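Local coordinates for protein acetyltransferase, GNAT family (Streptococcus pneumoniae, PDB 2ATR) that is of unknown specific function but probably transfers an acetyl group from acetyl-CoA to an as yet unidentified acceptor, at residues Ile57-Asp62 against Lys89-Asn94; Ser65-Gln70 against Gly93-Ala98; Gln70-Leu75 against Gly113-Met118; Leu103-Glu106 against Lys110-Gly113. One frame throughout, in Å; residues are numbered along the deposited sequence.

Contact 1. Residues Ile57-Asp62 against Lys89-Asn94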
loop_
_atom_site.group_PDB
_atom_site.type_symbol
_atom_site.label_atom_id
_atom_site.label_comp_id
_atom_site.label_asym_id
_atom_site.label_seq_id
_atom_site.Cartn_x
_atom_site.Cartn_y
_atom_site.Cartn_z
ATOM N N ILE A 57 -4.478 2.375 -1.083
ATOM C CA ILE A 57 -3.100 2.355 -0.497
ATOM C C ILE A 57 -3.256 2.656 0.974
ATOM O O ILE A 57 -4.114 3.449 1.354
ATOM C CB ILE A 57 -2.063 3.277 -1.214
ATOM C CG1 ILE A 57 -0.598 3.094 -0.624
ATOM C CG2 ILE A 57 -2.532 4.756 -1.128
ATOM C CD1 ILE A 57 0.490 3.810 -1.520
ATOM N N ARG A 58 -2.488 1.961 1.812
ATOM C CA ARG A 58 -2.530 2.148 3.234
ATOM C C ARG A 58 -1.088 2.170 3.786
ATOM O O ARG A 58 -0.288 1.225 3.628
ATOM C CB ARG A 58 -3.321 1.020 3.909
ATOM C CG ARG A 58 -3.570 1.195 5.353
ATOM C CD ARG A 58 -4.631 0.218 5.860
ATOM N NE ARG A 58 -4.136 -1.154 6.045
ATOM C CZ ARG A 58 -3.478 -1.617 7.103
ATOM N NH1 ARG A 58 -3.064 -0.822 8.102
ATOM N NH2 ARG A 58 -3.176 -2.899 7.148
ATOM N N LEU A 59 -0.758 3.279 4.425
ATOM C CA LEU A 59 0.576 3.450 5.028
ATOM C C LEU A 59 0.478 3.351 6.515
ATOM O O LEU A 59 -0.514 3.772 7.089
ATOM C CB LEU A 59 1.148 4.811 4.653
ATOM C CG LEU A 59 1.234 5.278 3.208
ATOM C CD1 LEU A 59 1.997 6.582 3.209
ATOM C CD2 LEU A 59 1.904 4.283 2.330
ATOM N N VAL A 60 1.529 2.811 7.142
ATOM C CA VAL A 60 1.624 2.604 8.587
ATOM C C VAL A 60 3.018 3.012 9.097
ATOM O O VAL A 60 3.950 3.191 8.297
ATOM C CB VAL A 60 1.356 1.113 9.013
ATOM C CG1 VAL A 60 -0.091 0.683 8.606
ATOM C CG2 VAL A 60 2.420 0.168 8.458
ATOM N N GLY A 61 3.159 3.124 10.415
ATOM C CA GLY A 61 4.466 3.499 10.992
ATOM C C GLY A 61 4.300 4.691 11.887
ATOM O O GLY A 61 3.177 5.052 12.251
ATOM N N ASP A 62 5.416 5.304 12.270
ATOM C CA ASP A 62 5.352 6.460 13.202
ATOM C C ASP A 62 5.149 7.788 12.452
ATOM O O ASP A 62 4.754 8.782 13.071
ATOM C CB ASP A 62 6.545 6.473 14.184
ATOM C CG ASP A 62 7.873 6.692 13.473
ATOM O OD1 ASP A 62 7.977 7.519 12.580
ATOM O OD2 ASP A 62 8.816 6.009 13.766
ATOM N N LYS A 89 2.108 8.084 -5.340
ATOM C CA LYS A 89 2.524 9.510 -5.363
ATOM C C LYS A 89 1.726 10.382 -4.416
ATOM O O LYS A 89 2.330 11.169 -3.662
ATOM C CB LYS A 89 2.561 10.062 -6.797
ATOM C CG LYS A 89 3.621 9.378 -7.676
ATOM C CD LYS A 89 3.483 9.770 -9.178
ATOM C CE LYS A 89 4.431 9.007 -10.049
ATOM N NZ LYS A 89 5.859 9.037 -9.549
ATOM N N GLU A 90 0.405 10.203 -4.360
ATOM C CA GLU A 90 -0.412 10.948 -3.357
ATOM C C GLU A 90 -0.170 10.582 -1.895
ATOM O O GLU A 90 -0.055 11.479 -1.031
ATOM C CB GLU A 90 -1.911 10.867 -3.624
ATOM C CG GLU A 90 -2.336 11.408 -5.001
ATOM C CD GLU A 90 -1.932 12.875 -5.220
ATOM O OE1 GLU A 90 -1.999 13.673 -4.257
ATOM O OE2 GLU A 90 -1.525 13.221 -6.358
ATOM N N ALA A 91 -0.129 9.279 -1.592
ATOM C CA ALA A 91 0.087 8.883 -0.191
ATOM C C ALA A 91 1.481 9.287 0.283
ATOM O O ALA A 91 1.602 9.906 1.328
ATOM C CB ALA A 91 -0.160 7.389 0.021
ATOM N N LEU A 92 2.520 8.991 -0.497
ATOM C CA LEU A 92 3.901 9.253 -0.049
ATOM C C LEU A 92 4.241 10.754 -0.032
ATOM O O LEU A 92 5.195 11.152 0.630
ATOM C CB LEU A 92 4.917 8.501 -0.907
ATOM C CG LEU A 92 4.899 6.971 -0.767
ATOM C CD1 LEU A 92 5.857 6.415 -1.749
ATOM C CD2 LEU A 92 5.214 6.586 0.692
ATOM N N GLY A 93 3.461 11.557 -0.773
ATOM C CA GLY A 93 3.579 13.014 -0.779
ATOM C C GLY A 93 3.436 13.635 0.601
ATOM O O GLY A 93 3.997 14.721 0.897
ATOM N N ASN A 94 2.705 12.942 1.466
ATOM C CA ASN A 94 2.577 13.348 2.850
ATOM C C ASN A 94 3.806 13.054 3.690
ATOM O O ASN A 94 3.900 13.518 4.820
ATOM C CB ASN A 94 1.369 12.683 3.480
ATOM C CG ASN A 94 0.111 12.976 2.722
ATOM O OD1 ASN A 94 -0.364 12.152 1.922
ATOM N ND2 ASN A 94 -0.413 14.172 2.916
#
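Ala91, on the face of helix 83-92 that is turned to the sheet, receives the side chains of Ile57 and Leu59 from strand 52-61. The closest approach is Ile57 CG2 to Ala91 CB at 3.7 Å, and Ile57 CD1 reaches the same methyl at 4.0 Å. Leu59 CD1 comes to 3.9 Å of Ala91 CB and also lies 3.8 Å from Ala91 O, touching the backbone as well as the methyl. With CG1 of Ile57 anti to its backbone N (chi1 -175°), both the CG2 branch and the CD1 end are available to the helix. The CA atoms of Ile57 and Ala91 are only 7.3 Å apart, a spacing in keeping with the small side chain at the point of closest packing.

Toward Leu92 the packing is looser: its CD2 meets Leu59 CD1 at 4.1 Å, at the tips of the two branches. The solvent side of the helix is that of the exposed Lys89 and Glu90, and past Leu59 the strand runs out to the exposed Gly61. Ile57 also packs on Leu87 and Met88, which continues the apolar layer along the helix.

The two segments bury 176 Å² against each other. No hydrogen bond crosses between them, so between them the helix turn is held to the strand by apolar packing.

Contact 2. Residues Ser65-Gln70 against Gly93-Ala98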
loop_
_atom_site.group_PDB
_atom_site.type_symbol
_atom_site.label_atom_id
_atom_site.label_comp_id
_atom_site.label_asym_id
_atom_site.label_seq_id
_atom_site.Cartn_x
_atom_site.Cartn_y
_atom_site.Cartn_z
ATOM N N SER A 65 10.170 8.935 11.673
ATOM C CA SER A 65 11.375 8.142 11.363
ATOM C C SER A 65 11.099 6.998 10.382
ATOM O O SER A 65 12.009 6.594 9.643
ATOM C CB SER A 65 12.047 7.588 12.605
ATOM O OG SER A 65 12.262 8.658 13.528
ATOM N N SER A 66 9.861 6.481 10.402
ATOM C CA SER A 66 9.513 5.276 9.638
ATOM C C SER A 66 8.075 5.286 9.152
ATOM O O SER A 66 7.133 5.541 9.934
ATOM C CB SER A 66 9.748 4.009 10.446
ATOM O OG SER A 66 8.801 3.965 11.509
ATOM N N VAL A 67 7.948 5.014 7.853
ATOM C CA VAL A 67 6.712 4.854 7.130
ATOM C C VAL A 67 6.814 3.543 6.290
ATOM O O VAL A 67 7.866 3.221 5.728
ATOM C CB VAL A 67 6.425 6.067 6.228
ATOM C CG1 VAL A 67 5.147 5.817 5.321
ATOM C CG2 VAL A 67 6.240 7.383 7.088
ATOM N N PHE A 68 5.756 2.753 6.291
ATOM C CA PHE A 68 5.761 1.462 5.553
ATOM C C PHE A 68 4.541 1.470 4.652
ATOM O O PHE A 68 3.452 1.858 5.114
ATOM C CB PHE A 68 5.736 0.260 6.509
ATOM C CG PHE A 68 6.924 0.223 7.463
ATOM C CD1 PHE A 68 8.091 -0.461 7.112
ATOM C CD2 PHE A 68 6.900 0.952 8.664
ATOM C CE1 PHE A 68 9.192 -0.507 7.976
ATOM C CE2 PHE A 68 8.002 0.948 9.501
ATOM C CZ PHE A 68 9.148 0.195 9.157
ATOM N N VAL A 69 4.730 1.066 3.399
ATOM C CA VAL A 69 3.621 0.941 2.438
ATOM C C VAL A 69 3.031 -0.426 2.759
ATOM O O VAL A 69 3.593 -1.470 2.389
ATOM C CB VAL A 69 4.046 1.003 0.909
ATOM C CG1 VAL A 69 2.781 0.734 0.009
ATOM C CG2 VAL A 69 4.621 2.374 0.524
ATOM N N GLN A 70 1.963 -0.430 3.549
ATOM C CA GLN A 70 1.428 -1.688 4.080
ATOM C C GLN A 70 0.509 -2.416 3.076
ATOM O O GLN A 70 0.720 -3.607 2.784
ATOM C CB GLN A 70 0.749 -1.416 5.408
ATOM C CG GLN A 70 0.023 -2.615 6.052
ATOM C CD GLN A 70 0.941 -3.835 6.240
ATOM O OE1 GLN A 70 2.147 -3.699 6.389
ATOM N NE2 GLN A 70 0.366 -5.020 6.179
ATOM N N GLY A 93 3.461 11.557 -0.773
ATOM C CA GLY A 93 3.579 13.014 -0.779
ATOM C C GLY A 93 3.436 13.635 0.601
ATOM O O GLY A 93 3.997 14.721 0.897
ATOM N N ASN A 94 2.705 12.942 1.466
ATOM C CA ASN A 94 2.577 13.348 2.850
ATOM C C ASN A 94 3.806 13.054 3.690
ATOM O O ASN A 94 3.900 13.518 4.820
ATOM C CB ASN A 94 1.369 12.683 3.480
ATOM C CG ASN A 94 0.111 12.976 2.722
ATOM O OD1 ASN A 94 -0.364 12.152 1.922
ATOM N ND2 ASN A 94 -0.413 14.172 2.916
ATOM N N PHE A 95 4.761 12.304 3.144
ATOM C CA PHE A 95 5.801 11.746 4.000
ATOM C C PHE A 95 7.152 11.878 3.390
ATOM O O PHE A 95 8.029 11.049 3.659
ATOM C CB PHE A 95 5.478 10.298 4.390
ATOM C CG PHE A 95 4.259 10.183 5.261
ATOM C CD1 PHE A 95 4.309 10.544 6.597
ATOM C CD2 PHE A 95 3.037 9.758 4.735
ATOM C CE1 PHE A 95 3.192 10.510 7.371
ATOM C CE2 PHE A 95 1.918 9.689 5.526
ATOM C CZ PHE A 95 1.997 10.054 6.848
ATOM N N LYS A 96 7.328 12.952 2.613
ATOM C CA LYS A 96 8.534 13.129 1.780
ATOM C C LYS A 96 9.816 13.387 2.563
ATOM O O LYS A 96 10.919 13.234 2.025
ATOM C CB LYS A 96 8.321 14.212 0.689
ATOM C CG LYS A 96 8.023 15.634 1.224
ATOM C CD LYS A 96 7.197 16.500 0.205
ATOM C CE LYS A 96 7.188 18.043 0.556
ATOM N NZ LYS A 96 7.273 18.314 2.061
ATOM N N GLU A 97 9.666 13.748 3.844
ATOM C CA GLU A 97 10.811 13.940 4.734
ATOM C C GLU A 97 10.925 12.819 5.802
ATOM O O GLU A 97 11.847 12.869 6.603
ATOM C CB GLU A 97 10.765 15.345 5.404
ATOM C CG GLU A 97 10.369 16.463 4.413
ATOM C CD GLU A 97 11.169 17.764 4.587
ATOM O OE1 GLU A 97 11.423 18.165 5.755
ATOM O OE2 GLU A 97 11.538 18.392 3.541
ATOM N N ALA A 98 10.026 11.825 5.798
ATOM C CA ALA A 98 10.155 10.671 6.735
ATOM C C ALA A 98 11.527 10.077 6.552
ATOM O O ALA A 98 11.985 9.909 5.431
ATOM C CB ALA A 98 9.062 9.572 6.517
#
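The phenyl ring of Phe95 is the flat group here, and Val67 meets it obliquely near the root of the side chain. The CG2 methyl of Val67 comes to the CG-CD1 side of the ring, 3.7 Å from Phe95 CD1 and 3.9 Å from CG, and lies 4.0 Å from CB at its root. From the CD2 flank the ring is approached by Leu59 of strand 52-61, and Leu42 packs against it too.

The same methyl of Val67 also reaches Ala98 CB at 3.6 Å, so one methyl serves both loop residues. That branch is anti to the carbonyl carbon of Val67 (chi1 174° describes its partner CG1), and the Val67 and Phe95 side chains cross at about a right angle. What brings the two loop partners together is a type I beta turn from Phe95 to Ala98, closed by Ala98 N to Phe95 O at 3.0 Å. The contact is wholly apolar and buries 169 Å².

The turn carries the chain from helix 83-92 into strand 100-102, which runs parallel to strand 66-74 as its neighbour; this is the returning half of the beta-alpha-beta crossover at the core of the GNAT fold.

Contact 3. Residues Gln70-Leu75 against Gly113-Met118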
loop_
_atom_site.group_PDB
_atom_site.type_symbol
_atom_site.label_atom_id
_atom_site.label_comp_id
_atom_site.label_asym_id
_atom_site.label_seq_id
_atom_site.Cartn_x
_atom_site.Cartn_y
_atom_site.Cartn_z
ATOM N N GLN A 70 1.963 -0.430 3.549
ATOM C CA GLN A 70 1.428 -1.688 4.080
ATOM C C GLN A 70 0.509 -2.416 3.076
ATOM O O GLN A 70 0.720 -3.607 2.784
ATOM C CB GLN A 70 0.749 -1.416 5.408
ATOM C CG GLN A 70 0.023 -2.615 6.052
ATOM C CD GLN A 70 0.941 -3.835 6.240
ATOM O OE1 GLN A 70 2.147 -3.699 6.389
ATOM N NE2 GLN A 70 0.366 -5.020 6.179
ATOM N N ASP A 71 -0.475 -1.721 2.512
ATOM C CA ASP A 71 -1.354 -2.321 1.466
ATOM C C ASP A 71 -1.284 -1.447 0.248
ATOM O O ASP A 71 -1.345 -0.199 0.359
ATOM C CB ASP A 71 -2.850 -2.434 1.889
ATOM C CG ASP A 71 -3.072 -3.257 3.146
ATOM O OD1 ASP A 71 -2.380 -4.283 3.368
ATOM O OD2 ASP A 71 -3.984 -2.888 3.916
ATOM N N LEU A 72 -1.094 -2.060 -0.906
ATOM C CA LEU A 72 -1.311 -1.406 -2.182
ATOM C C LEU A 72 -2.114 -2.355 -3.083
ATOM O O LEU A 72 -1.606 -3.417 -3.504
ATOM C CB LEU A 72 -0.003 -1.034 -2.870
ATOM C CG LEU A 72 -0.090 -0.305 -4.218
ATOM C CD1 LEU A 72 -0.881 1.017 -4.073
ATOM C CD2 LEU A 72 1.298 -0.021 -4.812
ATOM N N ILE A 73 -3.351 -1.983 -3.367
ATOM C CA ILE A 73 -4.255 -2.889 -4.087
ATOM C C ILE A 73 -4.896 -2.120 -5.206
ATOM O O ILE A 73 -5.399 -1.020 -4.977
ATOM C CB ILE A 73 -5.385 -3.457 -3.179
ATOM C CG1 ILE A 73 -4.796 -4.258 -2.027
ATOM C CG2 ILE A 73 -6.341 -4.344 -3.995
ATOM C CD1 ILE A 73 -5.774 -4.614 -0.966
ATOM N N VAL A 74 -4.817 -2.661 -6.419
ATOM C CA VAL A 74 -5.702 -2.274 -7.510
ATOM C C VAL A 74 -6.453 -3.562 -7.971
ATOM O O VAL A 74 -5.867 -4.671 -8.012
ATOM C CB VAL A 74 -4.957 -1.645 -8.682
ATOM C CG1 VAL A 74 -5.959 -1.187 -9.775
ATOM C CG2 VAL A 74 -4.143 -0.449 -8.237
ATOM N N LEU A 75 -7.753 -3.432 -8.243
ATOM C CA LEU A 75 -8.479 -4.554 -8.908
ATOM C C LEU A 75 -7.735 -4.996 -10.136
ATOM O O LEU A 75 -7.378 -4.155 -10.996
ATOM C CB LEU A 75 -9.919 -4.195 -9.282
ATOM C CG LEU A 75 -10.841 -3.942 -8.111
ATOM C CD1 LEU A 75 -12.217 -3.362 -8.613
ATOM C CD2 LEU A 75 -11.032 -5.227 -7.226
ATOM N N GLY A 113 9.932 -4.280 -10.732
ATOM C CA GLY A 113 10.042 -3.250 -11.775
ATOM C C GLY A 113 9.120 -2.070 -11.460
ATOM O O GLY A 113 9.511 -0.923 -11.614
ATOM N N PHE A 114 7.905 -2.338 -10.981
ATOM C CA PHE A 114 6.983 -1.273 -10.592
ATOM C C PHE A 114 7.495 -0.374 -9.424
ATOM O O PHE A 114 7.486 0.853 -9.539
ATOM C CB PHE A 114 5.567 -1.770 -10.306
ATOM C CG PHE A 114 4.705 -0.729 -9.582
ATOM C CD1 PHE A 114 4.157 0.343 -10.290
ATOM C CD2 PHE A 114 4.473 -0.802 -8.206
ATOM C CE1 PHE A 114 3.377 1.325 -9.631
ATOM C CE2 PHE A 114 3.725 0.181 -7.560
ATOM C CZ PHE A 114 3.179 1.239 -8.292
ATOM N N TYR A 115 7.936 -0.981 -8.331
ATOM C CA TYR A 115 8.463 -0.204 -7.189
ATOM C C TYR A 115 9.766 0.564 -7.527
ATOM O O TYR A 115 9.972 1.690 -7.054
ATOM C CB TYR A 115 8.616 -1.092 -5.960
ATOM C CG TYR A 115 7.282 -1.517 -5.412
ATOM C CD1 TYR A 115 6.333 -0.537 -4.971
ATOM C CD2 TYR A 115 6.907 -2.877 -5.402
ATOM C CE1 TYR A 115 5.069 -0.934 -4.473
ATOM C CE2 TYR A 115 5.620 -3.288 -4.951
ATOM C CZ TYR A 115 4.728 -2.321 -4.481
ATOM O OH TYR A 115 3.486 -2.728 -4.041
ATOM N N ARG A 116 10.612 -0.028 -8.359
ATOM C CA ARG A 116 11.785 0.708 -8.860
ATOM C C ARG A 116 11.345 1.911 -9.665
ATOM O O ARG A 116 11.928 2.991 -9.501
ATOM C CB ARG A 116 12.715 -0.199 -9.641
ATOM C CG ARG A 116 13.652 -1.073 -8.793
ATOM C CD ARG A 116 14.770 -1.732 -9.708
ATOM N NE ARG A 116 15.802 -2.419 -8.910
ATOM C CZ ARG A 116 16.107 -3.715 -9.000
ATOM N NH1 ARG A 116 15.478 -4.522 -9.874
ATOM N NH2 ARG A 116 17.047 -4.222 -8.223
ATOM N N SER A 117 10.251 1.791 -10.436
ATOM C CA SER A 117 9.760 2.955 -11.223
ATOM C C SER A 117 9.244 3.999 -10.268
ATOM O O SER A 117 9.166 5.186 -10.607
ATOM C CB SER A 117 8.668 2.569 -12.256
ATOM O OG SER A 117 7.430 2.380 -11.576
HETATM N N MSE A 118 8.924 3.578 -9.043
HETATM C CA MSE A 118 8.467 4.518 -8.026
HETATM C C MSE A 118 9.650 5.055 -7.218
HETATM O O MSE A 118 9.448 5.863 -6.366
HETATM C CB MSE A 118 7.416 3.893 -7.084
HETATM C CG MSE A 118 6.012 3.666 -7.658
HETATM SE SE MSE A 118 5.206 5.120 -8.450
HETATM C CE MSE A 118 5.454 4.710 -10.061
#
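This is a small apolar contact between strand 66-74 and helix 109-117, in which Leu72 reaches across to Phe114 and Tyr115. The CA atoms of Leu72 and Tyr115 are 11.0 Å apart, so the two elements meet through the outer parts of long side chains, and only 96 Å² is buried.

One methyl carries most of it. Leu72 CD2 lies 3.7 Å from Phe114 CE2, 3.9 Å from Tyr115 CE1 and 3.6 Å from Tyr115 OH, approaching both rings obliquely; the two aromatic side chains come at it from the direction opposite to its own. In Leu72, chi1 of -179° and chi2 of 58° together present CD2 to the rings. The rings also support each other: Phe114 CD2 sits 3.7 Å above the plane of the Tyr115 ring, over its centre. Phe114 and Tyr115 belong to the F-Y-x-x-x-G-F sequence, a pattern of the kind found at this helix in many GNAT relatives.

Just before Leu72, Gln70 and Asp71 both face Arg58 in a classic beta bulge. Leu72 packs in addition on Leu87 and Met88 of helix 83-92 and on Ile57 of strand 52-61, while Tyr115 leans on Leu103 and Thr105, so the contact lies where helices 83-92 and 109-117 meet the sheet.

Contact 4. Residues Leu103-Glu106 against Lys110-Gly113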
loop_
_atom_site.group_PDB
_atom_site.type_symbol
_atom_site.label_atom_id
_atom_site.label_comp_id
_atom_site.label_asym_id
_atom_site.label_seq_id
_atom_site.Cartn_x
_atom_site.Cartn_y
_atom_site.Cartn_z
ATOM N N LEU A 103 8.909 -1.046 2.222
ATOM C CA LEU A 103 7.788 -1.918 1.826
ATOM C C LEU A 103 8.426 -3.303 1.649
ATOM O O LEU A 103 9.689 -3.444 1.570
ATOM C CB LEU A 103 7.076 -1.437 0.547
ATOM C CG LEU A 103 7.796 -1.318 -0.814
ATOM C CD1 LEU A 103 7.753 -2.637 -1.638
ATOM C CD2 LEU A 103 7.114 -0.245 -1.611
ATOM N N ALA A 104 7.567 -4.316 1.579
ATOM C CA ALA A 104 8.051 -5.705 1.342
ATOM C C ALA A 104 7.122 -6.236 0.233
ATOM O O ALA A 104 5.904 -6.004 0.264
ATOM C CB ALA A 104 7.938 -6.572 2.634
ATOM N N THR A 105 7.694 -6.908 -0.753
ATOM C CA THR A 105 6.885 -7.414 -1.854
ATOM C C THR A 105 7.293 -8.821 -2.317
ATOM O O THR A 105 8.440 -9.230 -2.073
ATOM C CB THR A 105 6.786 -6.370 -3.043
ATOM O OG1 THR A 105 5.829 -6.838 -3.974
ATOM C CG2 THR A 105 8.151 -6.143 -3.762
ATOM N N GLU A 106 6.381 -9.564 -2.997
ATOM C CA GLU A 106 6.815 -10.785 -3.690
ATOM C C GLU A 106 7.869 -10.408 -4.688
ATOM O O GLU A 106 7.764 -9.386 -5.376
ATOM C CB GLU A 106 5.664 -11.504 -4.421
ATOM C CG GLU A 106 4.716 -12.110 -3.480
ATOM C CD GLU A 106 3.533 -12.762 -4.189
ATOM O OE1 GLU A 106 3.672 -13.117 -5.391
ATOM O OE2 GLU A 106 2.475 -12.908 -3.525
ATOM N N LYS A 110 7.655 -8.107 -12.236
ATOM C CA LYS A 110 6.596 -7.088 -12.290
ATOM C C LYS A 110 6.535 -6.186 -11.065
ATOM O O LYS A 110 6.400 -4.944 -11.182
ATOM C CB LYS A 110 5.239 -7.774 -12.439
ATOM C CG LYS A 110 4.088 -6.807 -12.450
ATOM C CD LYS A 110 2.734 -7.524 -12.563
ATOM C CE LYS A 110 1.670 -6.507 -12.964
ATOM N NZ LYS A 110 0.850 -6.068 -11.786
ATOM N N ASN A 111 6.590 -6.806 -9.886
ATOM C CA ASN A 111 6.497 -6.057 -8.636
ATOM C C ASN A 111 7.713 -5.201 -8.471
ATOM O O ASN A 111 7.598 -4.022 -8.163
ATOM C CB ASN A 111 6.348 -6.979 -7.446
ATOM C CG ASN A 111 4.940 -7.518 -7.308
ATOM O OD1 ASN A 111 4.028 -7.121 -8.048
ATOM N ND2 ASN A 111 4.744 -8.378 -6.326
ATOM N N VAL A 112 8.871 -5.798 -8.701
ATOM C CA VAL A 112 10.114 -5.121 -8.440
ATOM C C VAL A 112 10.251 -4.005 -9.452
ATOM O O VAL A 112 10.605 -2.882 -9.056
ATOM C CB VAL A 112 11.339 -6.051 -8.335
ATOM C CG1 VAL A 112 12.692 -5.223 -8.353
ATOM C CG2 VAL A 112 11.252 -6.869 -7.049
ATOM N N GLY A 113 9.932 -4.280 -10.732
ATOM C CA GLY A 113 10.042 -3.250 -11.775
ATOM C C GLY A 113 9.120 -2.070 -11.460
ATOM O O GLY A 113 9.511 -0.923 -11.614
#
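Asn111, in the first turn of helix 109-117, turns its carboxamide toward Thr105 and Glu106 of the loop that precedes the helix. The polar part of the contact centres on ND2. It donates a weak hydrogen bond to Glu106 O, 3.3 Å long with an N-H...O angle of 154°: fairly straight but stretched. Thr105 OG1 lies 3.0 Å from Asn111 ND2. Within the loop, Thr105 OG1 itself makes a weak bond to Glu106 O at 3.5 Å, so two weak donors converge on this carbonyl. A chi2 of -6° brings Asn111 OD1 round beside its own CA and sends ND2 outward to the loop.

The rest is van der Waals contact. Asn111 CB packs 3.5 Å from Thr105 OG1 and 3.5 Å from Glu106 O, and the Thr105 methyl CG2 touches that CB at 4.2 Å. Glu106 adds its CB, 3.8 Å from Asn111 ND2. The arrangement buries 151 Å² near the protein surface, and no charged pair takes part across it.

At the helix start, Thr108 OG1 accepts the backbone N-H of Asn111, and the side-chain amide adds the weak bond to Glu106 O. The arrangement belongs to the strand-to-helix connection that follows strand 100-102, a region that in GNAT relatives borders the acetyl-CoA groove.

From the N terminus, contact 1 opens on strand 52-61 and closes on the end of helix 83-92. Contact 2 opens before that closure, on strand 66-74, and ends in the adjoining loop; the two share Gly93 and Asn94, and their centres lie 6 Å apart. Contact 3 starts further along strand 66-74, at the Gln70 it shares with contact 2, and crosses both before closing on helix 109-117. Contact 4 falls within its span as a short local closure, meeting it at Gly113. Contacts 1 and 2 fix the crossover to the sheet; contact 3 ties the last helix to the sheet, and contact 4 ties its first turn to the loop leading into it. Val69 against Leu103 links contacts 2 and 4.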